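Local coordinates for protein Exo-poly-alpha-D-galacturonosidase (Thermotoga maritima, PDB 3JUR) that probably hydrolyses the polygalacturonate chains of pectin from their ends, as a hyperthermoactive exopolygalacturonase of glycoside hydrolase family 28, at residues 82-87 with 131-136; 204-209 with 227-232. All coordinates share one frame; numbering follows the deposited sequence.

Contact 1: residues 82-87 with 131-136; sequences LHVKGT and GVLDGS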
ATOM      1  N   LEU D  82     -30.823  22.941  38.227  1.00 22.16           N
ATOM      2  CA  LEU D  82     -30.500  24.309  37.859  1.00 22.01           C
ATOM      3  C   LEU D  82     -30.720  24.486  36.351  1.00 22.06           C
ATOM      4  O   LEU D  82     -29.918  24.022  35.542  1.00 21.73           O
ATOM      5  CB  LEU D  82     -29.057  24.632  38.263  1.00 21.96           C
ATOM      6  CG  LEU D  82     -28.482  26.032  38.015  1.00 21.81           C
ATOM      7  CD1 LEU D  82     -29.198  27.122  38.831  1.00 21.97           C
ATOM      8  CD2 LEU D  82     -26.978  26.038  38.294  1.00 21.27           C
ATOM      9  N   HIS D  83     -31.820  25.146  35.989  1.00 22.08           N
ATOM     10  CA  HIS D  83     -32.213  25.306  34.587  1.00 22.06           C
ATOM     11  C   HIS D  83     -31.772  26.669  34.052  1.00 21.90           C
ATOM     12  O   HIS D  83     -32.341  27.708  34.402  1.00 21.40           O
ATOM     13  CB  HIS D  83     -33.722  25.083  34.427  1.00 22.38           C
ATOM     14  CG  HIS D  83     -34.198  25.109  33.006  1.00 23.32           C
ATOM     15  ND1 HIS D  83     -33.863  24.134  32.087  1.00 24.72           N
ATOM     16  CD2 HIS D  83     -34.997  25.983  32.350  1.00 23.82           C
ATOM     17  CE1 HIS D  83     -34.425  24.416  30.925  1.00 24.56           C
ATOM     18  NE2 HIS D  83     -35.118  25.533  31.057  1.00 24.62           N
ATOM     19  N   VAL D  84     -30.738  26.648  33.209  1.00 21.60           N
ATOM     20  CA  VAL D  84     -30.073  27.863  32.745  1.00 21.50           C
ATOM     21  C   VAL D  84     -30.474  28.236  31.315  1.00 21.67           C
ATOM     22  O   VAL D  84     -30.100  27.544  30.346  1.00 21.47           O
ATOM     23  CB  VAL D  84     -28.523  27.738  32.838  1.00 21.79           C
ATOM     24  CG1 VAL D  84     -27.870  29.107  32.689  1.00 21.78           C
ATOM     25  CG2 VAL D  84     -28.107  27.105  34.157  1.00 21.66           C
ATOM     26  N   LYS D  85     -31.233  29.327  31.193  1.00 21.62           N
ATOM     27  CA  LYS D  85     -31.613  29.881  29.889  1.00 21.87           C
ATOM     28  C   LYS D  85     -30.700  31.050  29.518  1.00 21.54           C
ATOM     29  O   LYS D  85     -30.259  31.157  28.376  1.00 21.21           O
ATOM     30  CB  LYS D  85     -33.071  30.351  29.890  1.00 22.14           C
ATOM     31  CG  LYS D  85     -34.110  29.246  29.922  1.00 23.95           C
ATOM     32  CD  LYS D  85     -35.510  29.863  29.960  1.00 26.61           C
ATOM     33  CE  LYS D  85     -36.606  28.825  29.773  1.00 28.06           C
ATOM     34  NZ  LYS D  85     -37.937  29.488  29.604  1.00 28.91           N
ATOM     35  N   GLY D  86     -30.434  31.927  30.486  1.00 21.39           N
ATOM     36  CA  GLY D  86     -29.534  33.065  30.288  1.00 21.53           C
ATOM     37  C   GLY D  86     -28.085  32.682  30.543  1.00 21.86           C
ATOM     38  O   GLY D  86     -27.677  31.556  30.266  1.00 21.72           O
ATOM     39  N   THR D  87     -27.315  33.630  31.067  1.00 21.91           N
ATOM     40  CA  THR D  87     -25.922  33.412  31.429  1.00 21.68           C
ATOM     41  C   THR D  87     -25.770  33.529  32.946  1.00 22.05           C
ATOM     42  O   THR D  87     -26.288  34.473  33.561  1.00 21.99           O
ATOM     43  CB  THR D  87     -24.988  34.448  30.726  1.00 21.97           C
ATOM     44  OG1 THR D  87     -25.049  34.277  29.302  1.00 21.47           O
ATOM     45  CG2 THR D  87     -23.523  34.305  31.187  1.00 21.59           C
ATOM     46  N   GLY D 131     -28.401  27.707  28.194  1.00 23.49           N
ATOM     47  CA  GLY D 131     -27.709  28.936  28.553  1.00 23.12           C
ATOM     48  C   GLY D 131     -26.224  28.739  28.778  1.00 22.87           C
ATOM     49  O   GLY D 131     -25.667  27.707  28.412  1.00 23.48           O
ATOM     50  N   VAL D 132     -25.587  29.729  29.403  1.00 22.40           N
ATOM     51  CA  VAL D 132     -24.131  29.764  29.529  1.00 21.48           C
ATOM     52  C   VAL D 132     -23.681  29.826  30.990  1.00 21.40           C
ATOM     53  O   VAL D 132     -24.265  30.550  31.808  1.00 21.12           O
ATOM     54  CB  VAL D 132     -23.543  30.971  28.735  1.00 21.45           C
ATOM     55  CG1 VAL D 132     -22.018  31.043  28.856  1.00 20.89           C
ATOM     56  CG2 VAL D 132     -23.970  30.907  27.267  1.00 20.98           C
ATOM     57  N   LEU D 133     -22.648  29.054  31.309  1.00 20.86           N
ATOM     58  CA  LEU D 133     -21.924  29.212  32.568  1.00 20.54           C
ATOM     59  C   LEU D 133     -20.583  29.868  32.251  1.00 20.50           C
ATOM     60  O   LEU D 133     -19.762  29.321  31.505  1.00 19.80           O
ATOM     61  CB  LEU D 133     -21.735  27.866  33.279  1.00 20.14           C
ATOM     62  CG  LEU D 133     -22.962  26.969  33.507  1.00 19.74           C
ATOM     63  CD1 LEU D 133     -22.550  25.693  34.218  1.00 19.31           C
ATOM     64  CD2 LEU D 133     -24.088  27.668  34.280  1.00 18.94           C
ATOM     65  N   ASP D 134     -20.382  31.061  32.798  1.00 20.76           N
ATOM     66  CA  ASP D 134     -19.205  31.874  32.488  1.00 21.32           C
ATOM     67  C   ASP D 134     -18.371  32.090  33.756  1.00 21.70           C
ATOM     68  O   ASP D 134     -18.742  32.877  34.631  1.00 21.51           O
ATOM     69  CB  ASP D 134     -19.655  33.203  31.865  1.00 21.61           C
ATOM     70  CG  ASP D 134     -18.502  34.147  31.551  1.00 22.46           C
ATOM     71  OD1 ASP D 134     -17.311  33.799  31.752  1.00 23.25           O
ATOM     72  OD2 ASP D 134     -18.806  35.261  31.088  1.00 23.25           O
ATOM     73  N   GLY D 135     -17.251  31.375  33.844  1.00 21.93           N
ATOM     74  CA  GLY D 135     -16.388  31.405  35.022  1.00 22.37           C
ATOM     75  C   GLY D 135     -15.553  32.660  35.197  1.00 22.86           C
ATOM     76  O   GLY D 135     -14.918  32.839  36.241  1.00 22.99           O
ATOM     77  N   SER D 136     -15.549  33.510  34.168  1.00 23.15           N
ATOM     78  CA  SER D 136     -14.836  34.792  34.154  1.00 24.04           C
ATOM     79  C   SER D 136     -13.312  34.714  34.318  1.00 24.75           C
ATOM     80  O   SER D 136     -12.674  35.716  34.666  1.00 25.07           O
ATOM     81  CB  SER D 136     -15.429  35.775  35.176  1.00 24.12           C
ATOM     82  OG  SER D 136     -16.793  36.036  34.900  1.00 24.20           O
TER

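Contact 2: residues 204-209 with 227-232; sequences EGVKII and RNIEIS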
ATOM      1  N   GLU D 204     -26.647  18.852  31.134  1.00 23.31           N
ATOM      2  CA  GLU D 204     -27.046  18.869  29.729  1.00 24.10           C
ATOM      3  C   GLU D 204     -27.289  20.267  29.181  1.00 24.06           C
ATOM      4  O   GLU D 204     -27.636  21.183  29.924  1.00 24.20           O
ATOM      5  CB  GLU D 204     -28.280  17.978  29.492  1.00 24.07           C
ATOM      6  CG  GLU D 204     -29.559  18.434  30.199  1.00 26.37           C
ATOM      7  CD  GLU D 204     -30.806  17.694  29.716  1.00 28.72           C
ATOM      8  OE1 GLU D 204     -31.930  18.139  30.035  1.00 30.48           O
ATOM      9  OE2 GLU D 204     -30.670  16.675  29.007  1.00 29.81           O
ATOM     10  N   GLY D 205     -27.082  20.420  27.877  1.00 24.14           N
ATOM     11  CA  GLY D 205     -27.504  21.622  27.162  1.00 24.32           C
ATOM     12  C   GLY D 205     -26.570  22.818  27.242  1.00 24.44           C
ATOM     13  O   GLY D 205     -26.348  23.495  26.242  1.00 24.54           O
ATOM     14  N   VAL D 206     -26.029  23.082  28.428  1.00 24.34           N
ATOM     15  CA  VAL D 206     -25.298  24.328  28.695  1.00 24.21           C
ATOM     16  C   VAL D 206     -23.964  24.468  27.960  1.00 24.12           C
ATOM     17  O   VAL D 206     -23.323  23.476  27.607  1.00 24.53           O
ATOM     18  CB  VAL D 206     -25.077  24.544  30.216  1.00 24.32           C
ATOM     19  CG1 VAL D 206     -26.412  24.699  30.936  1.00 24.21           C
ATOM     20  CG2 VAL D 206     -24.252  23.404  30.820  1.00 23.66           C
ATOM     21  N   LYS D 207     -23.570  25.713  27.719  1.00 23.98           N
ATOM     22  CA  LYS D 207     -22.232  26.042  27.252  1.00 23.79           C
ATOM     23  C   LYS D 207     -21.387  26.505  28.441  1.00 23.61           C
ATOM     24  O   LYS D 207     -21.880  27.227  29.317  1.00 23.67           O
ATOM     25  CB  LYS D 207     -22.286  27.144  26.187  1.00 23.96           C
ATOM     26  CG  LYS D 207     -20.946  27.410  25.515  1.00 24.97           C
ATOM     27  CD  LYS D 207     -21.020  28.559  24.532  1.00 26.44           C
ATOM     28  CE  LYS D 207     -19.710  28.690  23.787  1.00 27.84           C
ATOM     29  NZ  LYS D 207     -19.741  29.795  22.793  1.00 29.75           N
ATOM     30  N   ILE D 208     -20.123  26.089  28.469  1.00 23.30           N
ATOM     31  CA  ILE D 208     -19.189  26.473  29.538  1.00 23.41           C
ATOM     32  C   ILE D 208     -17.955  27.174  28.972  1.00 23.06           C
ATOM     33  O   ILE D 208     -17.239  26.605  28.144  1.00 22.62           O
ATOM     34  CB  ILE D 208     -18.750  25.252  30.385  1.00 23.74           C
ATOM     35  CG1 ILE D 208     -19.962  24.626  31.093  1.00 24.33           C
ATOM     36  CG2 ILE D 208     -17.676  25.654  31.411  1.00 23.79           C
ATOM     37  CD1 ILE D 208     -19.693  23.259  31.662  1.00 24.36           C
ATOM     38  N   ILE D 209     -17.724  28.404  29.442  1.00 22.71           N
ATOM     39  CA  ILE D 209     -16.629  29.279  28.994  1.00 22.56           C
ATOM     40  C   ILE D 209     -15.811  29.856  30.168  1.00 23.07           C
ATOM     41  O   ILE D 209     -16.287  29.897  31.318  1.00 23.06           O
ATOM     42  CB  ILE D 209     -17.145  30.466  28.111  1.00 22.27           C
ATOM     43  CG1 ILE D 209     -18.100  31.382  28.895  1.00 21.38           C
ATOM     44  CG2 ILE D 209     -17.825  29.955  26.843  1.00 22.02           C
ATOM     45  CD1 ILE D 209     -18.609  32.581  28.096  1.00 19.51           C
ATOM     46  N   ARG D 227     -24.410  15.349  28.627  1.00 25.18           N
ATOM     47  CA  ARG D 227     -24.929  15.173  27.286  1.00 25.86           C
ATOM     48  C   ARG D 227     -25.303  16.514  26.673  1.00 25.90           C
ATOM     49  O   ARG D 227     -25.815  17.394  27.365  1.00 25.89           O
ATOM     50  CB  ARG D 227     -26.101  14.172  27.341  1.00 26.32           C
ATOM     51  CG  ARG D 227     -27.403  14.601  26.722  1.00 27.98           C
ATOM     52  CD  ARG D 227     -28.545  14.533  27.743  1.00 31.82           C
ATOM     53  NE  ARG D 227     -28.974  13.172  28.072  1.00 33.52           N
ATOM     54  CZ  ARG D 227     -30.114  12.862  28.697  1.00 33.14           C
ATOM     55  NH1 ARG D 227     -30.974  13.807  29.072  1.00 33.49           N
ATOM     56  NH2 ARG D 227     -30.400  11.596  28.942  1.00 32.29           N
ATOM     57  N   ASN D 228     -25.015  16.663  25.384  1.00 25.86           N
ATOM     58  CA  ASN D 228     -25.345  17.871  24.615  1.00 26.71           C
ATOM     59  C   ASN D 228     -24.883  19.199  25.232  1.00 26.02           C
ATOM     60  O   ASN D 228     -25.574  20.214  25.136  1.00 26.01           O
ATOM     61  CB  ASN D 228     -26.843  17.908  24.252  1.00 27.14           C
ATOM     62  CG  ASN D 228     -27.247  16.752  23.352  1.00 30.04           C
ATOM     63  OD1 ASN D 228     -27.772  15.738  23.827  1.00 34.18           O
ATOM     64  ND2 ASN D 228     -26.977  16.880  22.051  1.00 31.94           N
ATOM     65  N   ILE D 229     -23.705  19.182  25.848  1.00 25.78           N
ATOM     66  CA  ILE D 229     -23.085  20.408  26.343  1.00 25.87           C
ATOM     67  C   ILE D 229     -21.960  20.870  25.414  1.00 26.01           C
ATOM     68  O   ILE D 229     -21.454  20.096  24.598  1.00 25.64           O
ATOM     69  CB  ILE D 229     -22.538  20.257  27.788  1.00 25.82           C
ATOM     70  CG1 ILE D 229     -21.345  19.302  27.827  1.00 26.06           C
ATOM     71  CG2 ILE D 229     -23.638  19.823  28.752  1.00 24.98           C
ATOM     72  CD1 ILE D 229     -20.317  19.677  28.843  1.00 26.36           C
ATOM     73  N   GLU D 230     -21.586  22.140  25.532  1.00 26.39           N
ATOM     74  CA  GLU D 230     -20.411  22.639  24.851  1.00 26.57           C
ATOM     75  C   GLU D 230     -19.403  23.214  25.833  1.00 26.59           C
ATOM     76  O   GLU D 230     -19.739  24.094  26.627  1.00 26.36           O
ATOM     77  CB  GLU D 230     -20.766  23.686  23.797  1.00 26.86           C
ATOM     78  CG  GLU D 230     -19.526  24.140  23.017  1.00 28.12           C
ATOM     79  CD  GLU D 230     -19.786  25.226  21.993  1.00 30.27           C
ATOM     80  OE1 GLU D 230     -20.958  25.588  21.761  1.00 32.03           O
ATOM     81  OE2 GLU D 230     -18.798  25.707  21.402  1.00 30.89           O
ATOM     82  N   ILE D 231     -18.176  22.696  25.777  1.00 26.25           N
ATOM     83  CA  ILE D 231     -17.043  23.291  26.476  1.00 26.29           C
ATOM     84  C   ILE D 231     -16.242  24.108  25.478  1.00 26.29           C
ATOM     85  O   ILE D 231     -15.836  23.599  24.422  1.00 26.02           O
ATOM     86  CB  ILE D 231     -16.084  22.226  27.082  1.00 26.58           C
ATOM     87  CG1 ILE D 231     -16.826  21.239  27.999  1.00 26.60           C
ATOM     88  CG2 ILE D 231     -14.909  22.904  27.804  1.00 26.50           C
ATOM     89  CD1 ILE D 231     -17.353  21.835  29.254  1.00 27.00           C
ATOM     90  N   SER D 232     -16.006  25.368  25.824  1.00 26.10           N
ATOM     91  CA  SER D 232     -15.171  26.251  25.028  1.00 26.17           C
ATOM     92  C   SER D 232     -14.329  27.123  25.959  1.00 25.89           C
ATOM     93  O   SER D 232     -14.731  28.227  26.323  1.00 26.38           O
ATOM     94  CB  SER D 232     -16.030  27.106  24.105  1.00 26.12           C
ATOM     95  OG  SER D 232     -15.223  27.981  23.348  1.00 27.53           O
TER
HETATM   96  O   HOH W   1     -17.237  30.461  22.094  1.00 48.25           O

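Contact 1: residues 82-87 with 131-136
Val84 and Gly86 each turn a carbonyl oxygen to the chain at Gly131, and two backbone hydrogen bonds join residues 82-87 to 131-136. Gly131 N gives to Val84 O at 2.7 Å in a bent bond, and Val132 N gives to Gly86 O at 2.9 Å. Gly86 O also receives the CA-H of Gly131, with CA and O 3.1 Å apart, an approach that depends on glycine having no CB. The parallel bridge of Thr87 with Val132 is completed by Thr87 CA against Val132 O at 3.3 Å.

Among the side chains, Thr87 and Val132 run side by side on one face, OG1 of Thr87 lying 3.7 Å from CB of Val132. Rotation of Thr87 with OG1 at chi1 -63° places CG2 anti to the backbone N and 4.1 Å from Asp134 CB. A glycine in place of Thr87 would probably leave Val132 CB and Asp134 CB without their neighbour on this side. On the buried side, Val84 CG2 meets Leu133 CD2 at 4.1 Å, the two side chains crossing nearly at right angles.

The Asp134 carboxylate takes no polar part across the contact: OD1 accepts from Ser136 N of its own segment, an Asx turn, and from Asn210, and OD2 makes a salt bridge to Lys89. The polar bonds across the pair are main-chain ones, so the backbone probably sets the register of these two beta-helix coils, with side-chain contacts packing beside it.

Contact 2: residues 204-209 with 227-232
Arg227 NH1 is held by two carboxylates: it makes a salt bridge to Glu204 OE2 at 2.9 Å and another to Glu20 from the N-terminal part of the chain. Glu204 OE2 sits at the edge of the guanidinium, in its plane, whereas NH1 approaches from 36° above the carboxylate plane. This pair starts the match between successive coils of a parallel beta-helix, the fold of family 28; strands 207-209 and 230-232 run only 14° from parallel.

Three sound backbone bonds set the register, and a weak one runs from Gly205 N to Arg227 O. Glu230 N donates to Val206 O at 3.0 Å, Ile208 N to Glu230 O at 2.7 Å, and Ser232 N to Ile208 O at 2.9 Å.

On the buried face Ile208 and Ile231 point the same way, their CD1 atoms 3.6 Å apart, with Phe192, Ile216 and Phe256 around them. The other face carries Lys207 and Glu230, again side by side. Lys207 runs out fully extended, its chi1 of -172° turning CG away from the backbone N, and lays CE 3.9 Å from CD of Glu230. Its ammonium stops beyond salt-bridge range, NZ being 4.4 Å from Glu230 OE2, so any attraction there is probably modest. Lys207 NZ instead donates to a water at 2.7 Å, which has a weak further link to Ser232 OG.

Contact 1 closes before contact 2 opens along the chain, and their centres lie about 10 Å apart on the same side of the chain's centre. They meet where strand 132-134 neighbours strand 207-209: Leu133 N and Lys207 O are 2.8 Å apart and Gly131 O and Lys207 N 3.0 Å apart, both probable hydrogen bonds. Across this face the order is therefore 87-90, 132-134, 207-209 and 224-233, every neighbouring pair parallel. The three pairings stack consecutive coils along one run of parallel strands, which is consistent with an elongated beta-helix built by repeated main-chain pairing.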